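Local coordinates for protein endoglucanase (Clostridium thermocellum, PDB 2E4T) that hydrolyses internal beta-1,4-glucosidic bonds of cellulose, and probably xyloglucan, as the family 44 module of a larger multidomain enzyme, at residues Tyr26-Asn31 with Thr37-Arg42; Val102-Ile107 with Val386-Phe391; Leu355-Tyr360 with Gly379-Tyr384. All blocks are in the same frame, centred on the assembly; numbering follows the deposited sequence.

Contact 1 (Tyr26-Asn31 with Thr37-Arg42); sequences YIYGSN and TVTAKR
The backbone of S30 grips segment 37-42 with both its N-H and its C=O: the former donates to A40 O (2.9 Å), the latter accepts R42 N (3.1 Å). The two bonds flank K41 as in a parallel beta bridge, the only bridge between these segments. Ahead of it, T39 N bonds to Y28 O (2.9 Å). T39 OG1, whose stronger partner is P25 O, also takes a weak bond from Y28 N.

At the far end side chains take over. R42 is extended from CG to NE, with CG anti to the backbone N (chi1 171°), which keeps CB, CG and CD beside N31 OD1 before NH1 bonds to it at 2.8 Å. The bond is nearly straight and in the guanidinium plane, while the amide stands almost perpendicular to that plane (86°). E359 adds a salt bridge to the same NH1. The folded K41 chain packs CD against S30 OG (3.5 Å), itself hydrogen-bonded to Q32 O, and a water joins K41 NZ to N31 O.

Apolar contact is slight, with A40 CB near Y26 CB. Strands 26-30 and 40-43 are the first and second of eight parallel strands, and pairing them closes the TIM barrel.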
loop_
_atom_site.group_PDB
_atom_site.type_symbol
_atom_site.label_atom_id
_atom_site.label_comp_id
_atom_site.label_asym_id
_atom_site.label_seq_id
_atom_site.Cartn_x
_atom_site.Cartn_y
_atom_site.Cartn_z
ATOM N N TYR A 26 9.146 4.156 -0.344
ATOM C CA TYR A 26 8.240 3.399 0.517
ATOM C C TYR A 26 7.156 2.657 -0.255
ATOM O O TYR A 26 6.233 2.101 0.352
ATOM C CB TYR A 26 7.576 4.339 1.552
ATOM C CG TYR A 26 8.579 5.250 2.212
ATOM C CD1 TYR A 26 9.735 4.723 2.861
ATOM C CD2 TYR A 26 8.386 6.636 2.199
ATOM C CE1 TYR A 26 10.657 5.584 3.450
ATOM C CE2 TYR A 26 9.305 7.487 2.790
ATOM C CZ TYR A 26 10.431 6.975 3.426
ATOM O OH TYR A 26 11.341 7.826 4.007
ATOM N N ILE A 27 7.277 2.578 -1.611
ATOM C CA ILE A 27 6.291 1.888 -2.398
ATOM C C ILE A 27 6.427 0.377 -2.357
ATOM O O ILE A 27 5.517 -0.338 -2.811
ATOM C CB ILE A 27 6.271 2.384 -3.857
ATOM C CG1 ILE A 27 7.619 2.181 -4.532
ATOM C CG2 ILE A 27 5.791 3.848 -3.900
ATOM C CD1 ILE A 27 7.562 2.421 -6.026
ATOM N N TYR A 28 7.546 -0.137 -1.833
ATOM C CA TYR A 28 7.857 -1.565 -1.876
ATOM C C TYR A 28 7.577 -2.237 -0.540
ATOM O O TYR A 28 8.380 -3.036 -0.021
ATOM C CB TYR A 28 9.338 -1.770 -2.277
ATOM C CG TYR A 28 9.743 -0.966 -3.493
ATOM C CD1 TYR A 28 9.303 -1.289 -4.781
ATOM C CD2 TYR A 28 10.620 0.111 -3.374
ATOM C CE1 TYR A 28 9.697 -0.567 -5.888
ATOM C CE2 TYR A 28 11.026 0.846 -4.487
ATOM C CZ TYR A 28 10.582 0.502 -5.751
ATOM O OH TYR A 28 10.951 1.203 -6.889
ATOM N N GLY A 29 6.400 -1.918 0.053
ATOM C CA GLY A 29 6.108 -2.397 1.395
ATOM C C GLY A 29 5.162 -3.607 1.429
ATOM O O GLY A 29 4.611 -4.061 0.412
ATOM N N SER A 30 4.940 -4.081 2.682
ATOM C CA SER A 30 3.995 -5.169 2.899
ATOM C C SER A 30 3.251 -4.950 4.244
ATOM O O SER A 30 3.707 -4.233 5.130
ATOM C CB SER A 30 4.682 -6.558 2.901
ATOM O OG SER A 30 5.492 -6.754 4.052
ATOM N N ASN A 31 2.115 -5.649 4.343
ATOM C CA ASN A 31 1.366 -5.779 5.594
ATOM C C ASN A 31 1.798 -6.995 6.408
ATOM O O ASN A 31 1.821 -6.932 7.645
ATOM C CB ASN A 31 -0.127 -5.895 5.338
ATOM C CG ASN A 31 -0.763 -4.606 4.878
ATOM O OD1 ASN A 31 -1.238 -3.807 5.709
ATOM N ND2 ASN A 31 -0.873 -4.389 3.559
ATOM N N THR A 37 12.629 -8.421 0.636
ATOM C CA THR A 37 13.143 -7.198 1.247
ATOM C C THR A 37 12.124 -6.106 0.990
ATOM O O THR A 37 11.811 -5.787 -0.189
ATOM C CB THR A 37 14.503 -6.857 0.610
ATOM O OG1 THR A 37 15.404 -7.964 0.832
ATOM C CG2 THR A 37 15.056 -5.566 1.156
ATOM N N VAL A 38 11.477 -5.626 2.041
ATOM C CA VAL A 38 10.447 -4.607 1.902
ATOM C C VAL A 38 10.935 -3.308 2.500
ATOM O O VAL A 38 11.849 -3.251 3.317
ATOM C CB VAL A 38 9.106 -5.036 2.550
ATOM C CG1 VAL A 38 8.603 -6.358 1.939
ATOM C CG2 VAL A 38 9.172 -5.137 4.062
ATOM N N THR A 39 10.263 -2.204 2.064
ATOM C CA THR A 39 10.714 -0.868 2.479
ATOM C C THR A 39 9.668 -0.107 3.287
ATOM O O THR A 39 9.887 1.030 3.679
ATOM C CB THR A 39 11.126 -0.046 1.267
ATOM O OG1 THR A 39 9.970 0.129 0.443
ATOM C CG2 THR A 39 12.236 -0.728 0.474
ATOM N N ALA A 40 8.534 -0.775 3.571
ATOM C CA ALA A 40 7.548 -0.218 4.494
ATOM C C ALA A 40 6.798 -1.433 5.090
ATOM O O ALA A 40 6.631 -2.461 4.447
ATOM C CB ALA A 40 6.549 0.731 3.791
ATOM N N LYS A 41 6.375 -1.239 6.358
ATOM C CA LYS A 41 5.522 -2.213 7.028
ATOM C C LYS A 41 4.306 -1.487 7.583
ATOM O O LYS A 41 4.449 -0.492 8.304
ATOM C CB LYS A 41 6.268 -2.920 8.175
ATOM C CG LYS A 41 7.231 -3.987 7.714
ATOM C CD LYS A 41 6.602 -5.134 6.905
ATOM C CE LYS A 41 5.442 -5.849 7.562
ATOM N NZ LYS A 41 5.836 -6.584 8.814
ATOM N N ARG A 42 3.120 -2.024 7.267
ATOM C CA ARG A 42 1.858 -1.503 7.794
ATOM C C ARG A 42 1.259 -2.493 8.784
ATOM O O ARG A 42 1.106 -3.674 8.468
ATOM C CB ARG A 42 0.860 -1.291 6.642
ATOM C CG ARG A 42 -0.560 -0.954 7.130
ATOM C CD ARG A 42 -1.414 -0.574 5.948
ATOM N NE ARG A 42 -2.801 -0.259 6.255
ATOM C CZ ARG A 42 -3.835 -1.073 6.100
ATOM N NH1 ARG A 42 -3.678 -2.359 5.838
ATOM N NH2 ARG A 42 -5.060 -0.509 6.201
HETATM O O HOH W 1 3.620 -8.114 9.298
#

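Contact 2 (Val102-Ile107 with Val386-Phe391); sequences VPYTLI and VYLATF
Y104 and L388 face each other across the barrel interior from strands that are not neighbours in the sheet, their CA atoms 8.9 Å apart, and side chains alone span the gap. Both residues point toward the opposite segment. The chief contact is a CH-pi interaction: the methyl CD1 of L388 sits over one face of the Y104 ring, 3.8 Å from the ring centroid and 21° off its normal, displaced toward the CD2-CE2 side, with CD2 nearest at 3.5 Å. With CG of L388 anti to the backbone N (chi1 178°), a chi2 of 147° turns CD1 over the ring and CD2 toward L106. That second methyl meets L106 CD2 at 4.4 Å, a looser touch.

Y387 arrives from another direction. Its side chain crosses that of Y104 at about a right angle, and its OH lies at the edge of the Y104 ring, 3.5 Å from CE1. The ring of Y26 also meets that of Y104, and L388 packs on A356 and T358 of strand 354-360.

Chemically, the contact is apolar at its centre and polar at one margin: the hydroxyls of Y104 and Y387 both hydrogen-bond to OE1 of E226. One carboxylate oxygen thus fixes the ends of two rings, and the pair of phenols would be expected to stabilise a negative charge on this glutamate.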
loop_
_atom_site.group_PDB
_atom_site.type_symbol
_atom_site.label_atom_id
_atom_site.label_comp_id
_atom_site.label_asym_id
_atom_site.label_seq_id
_atom_site.Cartn_x
_atom_site.Cartn_y
_atom_site.Cartn_z
ATOM N N VAL A 102 13.823 -1.789 7.703
ATOM C CA VAL A 102 12.657 -1.187 7.026
ATOM C C VAL A 102 12.524 0.262 7.469
ATOM O O VAL A 102 12.407 0.508 8.676
ATOM C CB VAL A 102 11.386 -1.969 7.400
ATOM C CG1 VAL A 102 10.165 -1.265 6.824
ATOM C CG2 VAL A 102 11.461 -3.391 6.871
ATOM N N PRO A 103 12.548 1.231 6.539
ATOM C CA PRO A 103 12.602 2.650 6.946
ATOM C C PRO A 103 11.268 3.261 7.233
ATOM O O PRO A 103 11.258 4.354 7.785
ATOM C CB PRO A 103 13.262 3.320 5.748
ATOM C CG PRO A 103 12.808 2.523 4.576
ATOM C CD PRO A 103 12.857 1.064 5.084
ATOM N N TYR A 104 10.138 2.618 6.948
ATOM C CA TYR A 104 8.836 3.226 7.191
ATOM C C TYR A 104 7.957 2.210 7.903
ATOM O O TYR A 104 7.690 1.139 7.370
ATOM C CB TYR A 104 8.152 3.683 5.875
ATOM C CG TYR A 104 7.139 4.775 6.093
ATOM C CD1 TYR A 104 7.384 6.066 5.636
ATOM C CD2 TYR A 104 5.919 4.540 6.770
ATOM C CE1 TYR A 104 6.512 7.117 5.879
ATOM C CE2 TYR A 104 5.027 5.583 6.998
ATOM C CZ TYR A 104 5.337 6.864 6.591
ATOM O OH TYR A 104 4.459 7.874 6.918
ATOM N N THR A 105 7.443 2.589 9.104
ATOM C CA THR A 105 6.415 1.842 9.785
ATOM C C THR A 105 5.173 2.717 9.873
ATOM O O THR A 105 5.248 3.889 10.282
ATOM C CB THR A 105 6.876 1.449 11.186
ATOM O OG1 THR A 105 8.010 0.576 11.050
ATOM C CG2 THR A 105 5.774 0.707 11.947
ATOM N N LEU A 106 4.036 2.139 9.455
ATOM C CA LEU A 106 2.723 2.776 9.479
ATOM C C LEU A 106 1.845 2.010 10.476
ATOM O O LEU A 106 1.620 0.812 10.310
ATOM C CB LEU A 106 2.113 2.687 8.069
ATOM C CG LEU A 106 0.656 3.121 7.936
ATOM C CD1 LEU A 106 0.474 4.575 8.365
ATOM C CD2 LEU A 106 0.195 2.954 6.492
ATOM N N ILE A 107 1.442 2.713 11.560
ATOM C CA ILE A 107 0.654 2.086 12.618
ATOM C C ILE A 107 -0.787 2.601 12.568
ATOM O O ILE A 107 -1.029 3.807 12.640
ATOM C CB ILE A 107 1.287 2.393 14.004
ATOM C CG1 ILE A 107 2.687 1.796 14.111
ATOM C CG2 ILE A 107 0.374 1.929 15.147
ATOM C CD1 ILE A 107 2.806 0.305 13.851
ATOM N N VAL A 386 3.182 7.436 -6.582
ATOM C CA VAL A 386 2.654 6.932 -5.324
ATOM C C VAL A 386 3.730 7.024 -4.253
ATOM O O VAL A 386 4.912 6.803 -4.505
ATOM C CB VAL A 386 2.155 5.467 -5.533
ATOM C CG1 VAL A 386 1.798 4.787 -4.262
ATOM C CG2 VAL A 386 0.993 5.465 -6.516
ATOM N N TYR A 387 3.301 7.391 -3.025
ATOM C CA TYR A 387 4.225 7.605 -1.919
ATOM C C TYR A 387 4.560 6.336 -1.124
ATOM O O TYR A 387 5.709 6.115 -0.708
ATOM C CB TYR A 387 3.585 8.625 -0.967
ATOM C CG TYR A 387 4.376 8.904 0.272
ATOM C CD1 TYR A 387 5.646 9.490 0.208
ATOM C CD2 TYR A 387 3.840 8.621 1.529
ATOM C CE1 TYR A 387 6.361 9.762 1.369
ATOM C CE2 TYR A 387 4.547 8.942 2.699
ATOM C CZ TYR A 387 5.798 9.536 2.600
ATOM O OH TYR A 387 6.532 9.878 3.711
ATOM N N LEU A 388 3.548 5.512 -0.866
ATOM C CA LEU A 388 3.733 4.327 -0.027
ATOM C C LEU A 388 2.758 3.287 -0.561
ATOM O O LEU A 388 1.634 3.617 -0.960
ATOM C CB LEU A 388 3.490 4.663 1.456
ATOM C CG LEU A 388 3.608 3.500 2.446
ATOM C CD1 LEU A 388 4.147 3.980 3.781
ATOM C CD2 LEU A 388 2.278 2.776 2.667
ATOM N N ALA A 389 3.179 2.002 -0.525
ATOM C CA ALA A 389 2.247 0.929 -0.873
ATOM C C ALA A 389 2.664 -0.289 -0.071
ATOM O O ALA A 389 3.844 -0.534 0.167
ATOM C CB ALA A 389 2.234 0.669 -2.381
ATOM N N THR A 390 1.629 -1.065 0.305
ATOM C CA THR A 390 1.840 -2.262 1.110
ATOM C C THR A 390 0.929 -3.391 0.603
ATOM O O THR A 390 -0.301 -3.319 0.737
ATOM C CB THR A 390 1.646 -1.961 2.654
ATOM O OG1 THR A 390 0.510 -1.134 2.863
ATOM C CG2 THR A 390 2.832 -1.227 3.219
ATOM N N PHE A 391 1.563 -4.413 0.021
ATOM C CA PHE A 391 0.851 -5.598 -0.454
ATOM C C PHE A 391 0.151 -6.290 0.721
ATOM O O PHE A 391 0.704 -6.345 1.846
ATOM C CB PHE A 391 1.904 -6.546 -1.058
ATOM C CG PHE A 391 1.377 -7.913 -1.437
ATOM C CD1 PHE A 391 0.517 -8.096 -2.519
ATOM C CD2 PHE A 391 1.755 -9.032 -0.692
ATOM C CE1 PHE A 391 0.030 -9.356 -2.830
ATOM C CE2 PHE A 391 1.290 -10.291 -1.013
ATOM C CZ PHE A 391 0.430 -10.448 -2.068
#

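Contact 3 (Leu355-Tyr360 with Gly379-Tyr384); sequences LAITEY and GIFGKY
F381 drives its ring edge into the face of Y360, a T-shaped pair. The planes stand at 88°, close to perpendicular, and the centroids are 5.5 Å apart. The leading atom is F381 CE2, which lies over the Y360 ring toward its rim and comes within 3.9 Å of Y360 CE2; that same Y360 atom lies in the plane of the phenylalanine ring.

A second side chain takes up the neighbouring part of the F381 ring. I357 crosses it obliquely, and its CG1 is 3.9 Å from F381 CZ. Its CB stands almost as near, 4.0 Å from the same CZ, and CB and CG1 together rest against the CZ-CE1 end. The outer end of the phenylalanine ring is shared between the two: CE2 on the tyrosine, CZ and CE1 on the isoleucine.

I357 and Y360 can share one partner because the chain turns a corner at E359: two residues three apart both point at the helix. The tyrosine ring is set by a chi1 of 64°, with CG between the backbone N and the carbonyl carbon, and its hydroxyl accepts a hydrogen bond from Q374 NE2. Q374 is two turns earlier on the same helix as F381, so Y360 is held to that helix by both its ring and its OH.

All three side chains are buried, where helix 368-384 packs on the outside of the barrel and links strand 354-360 to strand 388-391 in a beta-alpha-beta unit. A389 of the latter strand touches both aromatic rings, while L339 of the preceding helix, 338-349, packs against I357 and I380.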
loop_
_atom_site.group_PDB
_atom_site.type_symbol
_atom_site.label_atom_id
_atom_site.label_comp_id
_atom_site.label_asym_id
_atom_site.label_seq_id
_atom_site.Cartn_x
_atom_site.Cartn_y
_atom_site.Cartn_z
ATOM N N LEU A 355 -0.154 10.078 -1.882
ATOM C CA LEU A 355 -1.090 8.994 -2.202
ATOM C C LEU A 355 -0.472 7.654 -1.786
ATOM O O LEU A 355 0.694 7.378 -2.140
ATOM C CB LEU A 355 -1.400 9.004 -3.708
ATOM C CG LEU A 355 -2.325 7.892 -4.200
ATOM C CD1 LEU A 355 -3.706 7.978 -3.558
ATOM C CD2 LEU A 355 -2.486 7.977 -5.711
ATOM N N ALA A 356 -1.248 6.829 -1.068
ATOM C CA ALA A 356 -0.764 5.506 -0.693
ATOM C C ALA A 356 -1.827 4.463 -1.021
ATOM O O ALA A 356 -3.028 4.696 -0.855
ATOM C CB ALA A 356 -0.429 5.443 0.802
ATOM N N ILE A 357 -1.337 3.285 -1.439
ATOM C CA ILE A 357 -2.182 2.111 -1.711
ATOM C C ILE A 357 -1.803 1.098 -0.632
ATOM O O ILE A 357 -0.821 0.370 -0.759
ATOM C CB ILE A 357 -1.982 1.549 -3.128
ATOM C CG1 ILE A 357 -1.989 2.661 -4.196
ATOM C CG2 ILE A 357 -3.008 0.476 -3.360
ATOM C CD1 ILE A 357 -3.254 3.484 -4.299
ATOM N N THR A 358 -2.573 1.112 0.487
ATOM C CA THR A 358 -2.129 0.409 1.682
ATOM C C THR A 358 -2.603 -1.062 1.765
ATOM O O THR A 358 -2.136 -1.791 2.656
ATOM C CB THR A 358 -2.510 1.172 2.950
ATOM O OG1 THR A 358 -3.918 1.298 3.011
ATOM C CG2 THR A 358 -1.734 2.472 3.053
ATOM N N GLU A 359 -3.455 -1.488 0.835
ATOM C CA GLU A 359 -3.694 -2.901 0.607
ATOM C C GLU A 359 -3.941 -3.051 -0.891
ATOM O O GLU A 359 -4.654 -2.222 -1.498
ATOM C CB GLU A 359 -4.912 -3.487 1.326
ATOM C CG GLU A 359 -4.800 -3.434 2.829
ATOM C CD GLU A 359 -5.965 -4.040 3.586
ATOM O OE1 GLU A 359 -6.725 -4.867 3.003
ATOM O OE2 GLU A 359 -6.089 -3.726 4.809
ATOM N N TYR A 360 -3.419 -4.120 -1.480
ATOM C CA TYR A 360 -3.704 -4.504 -2.840
ATOM C C TYR A 360 -3.184 -5.947 -2.989
ATOM O O TYR A 360 -2.334 -6.420 -2.202
ATOM C CB TYR A 360 -3.018 -3.585 -3.882
ATOM C CG TYR A 360 -1.495 -3.648 -3.845
ATOM C CD1 TYR A 360 -0.824 -4.534 -4.674
ATOM C CD2 TYR A 360 -0.758 -2.872 -2.972
ATOM C CE1 TYR A 360 0.542 -4.676 -4.649
ATOM C CE2 TYR A 360 0.643 -2.978 -2.928
ATOM C CZ TYR A 360 1.274 -3.891 -3.756
ATOM O OH TYR A 360 2.633 -4.076 -3.740
ATOM N N GLY A 379 6.404 -0.763 -10.755
ATOM C CA GLY A 379 6.928 0.200 -11.728
ATOM C C GLY A 379 5.973 1.400 -11.874
ATOM O O GLY A 379 6.420 2.571 -11.915
ATOM N N ILE A 380 4.673 1.105 -11.968
ATOM C CA ILE A 380 3.653 2.134 -12.089
ATOM C C ILE A 380 3.624 3.023 -10.841
ATOM O O ILE A 380 3.553 4.265 -10.952
ATOM C CB ILE A 380 2.278 1.435 -12.338
ATOM C CG1 ILE A 380 2.279 0.780 -13.714
ATOM C CG2 ILE A 380 1.128 2.411 -12.158
ATOM C CD1 ILE A 380 1.280 -0.362 -13.822
ATOM N N PHE A 381 3.608 2.419 -9.668
ATOM C CA PHE A 381 3.600 3.213 -8.440
ATOM C C PHE A 381 4.763 4.192 -8.444
ATOM O O PHE A 381 4.628 5.369 -8.047
ATOM C CB PHE A 381 3.675 2.326 -7.209
ATOM C CG PHE A 381 2.421 1.516 -6.887
ATOM C CD1 PHE A 381 1.196 1.755 -7.489
ATOM C CD2 PHE A 381 2.488 0.543 -5.918
ATOM C CE1 PHE A 381 0.045 1.009 -7.143
ATOM C CE2 PHE A 381 1.339 -0.205 -5.568
ATOM C CZ PHE A 381 0.150 0.055 -6.153
ATOM N N GLY A 382 5.942 3.706 -8.846
ATOM C CA GLY A 382 7.115 4.592 -8.822
ATOM C C GLY A 382 6.997 5.707 -9.825
ATOM O O GLY A 382 7.163 6.880 -9.391
ATOM N N LYS A 383 6.624 5.358 -11.064
ATOM C CA LYS A 383 6.590 6.290 -12.196
ATOM C C LYS A 383 5.545 7.362 -11.991
ATOM O O LYS A 383 5.747 8.526 -12.374
ATOM C CB LYS A 383 6.303 5.490 -13.470
ATOM C CG LYS A 383 6.188 6.292 -14.754
ATOM C CD LYS A 383 6.075 5.350 -15.965
ATOM C CE LYS A 383 5.890 6.100 -17.267
ATOM N NZ LYS A 383 5.851 5.161 -18.384
ATOM N N TYR A 384 4.369 6.990 -11.432
ATOM C CA TYR A 384 3.242 7.896 -11.336
ATOM C C TYR A 384 3.194 8.606 -10.003
ATOM O O TYR A 384 2.286 9.430 -9.800
ATOM C CB TYR A 384 1.939 7.206 -11.803
ATOM C CG TYR A 384 1.942 6.828 -13.295
ATOM C CD1 TYR A 384 1.599 7.754 -14.252
ATOM C CD2 TYR A 384 2.400 5.631 -13.725
ATOM C CE1 TYR A 384 1.671 7.441 -15.617
ATOM C CE2 TYR A 384 2.488 5.287 -15.082
ATOM C CZ TYR A 384 2.164 6.231 -16.030
ATOM O OH TYR A 384 2.318 5.895 -17.358
#

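All three contacts belong to the eight-stranded parallel barrel. Contact 1 comes first along the chain and joins the first two strands; contact 2 opens later, and contact 3 is nested inside the long loop that contact 2 closes. The centres of contacts 1 and 2 lie about 5 Å apart, those of contacts 1 and 3 about 11 Å, and of 2 and 3 about 10 Å. Strand 40-43 adjoins 104-109, with K41 N bonded to Y104 O, and 388-391 lies between 26-30 and 354-360, where T390 OG1 meets T358 O. Together they represent seam, interior and outer helical layer of one catalytic barrel.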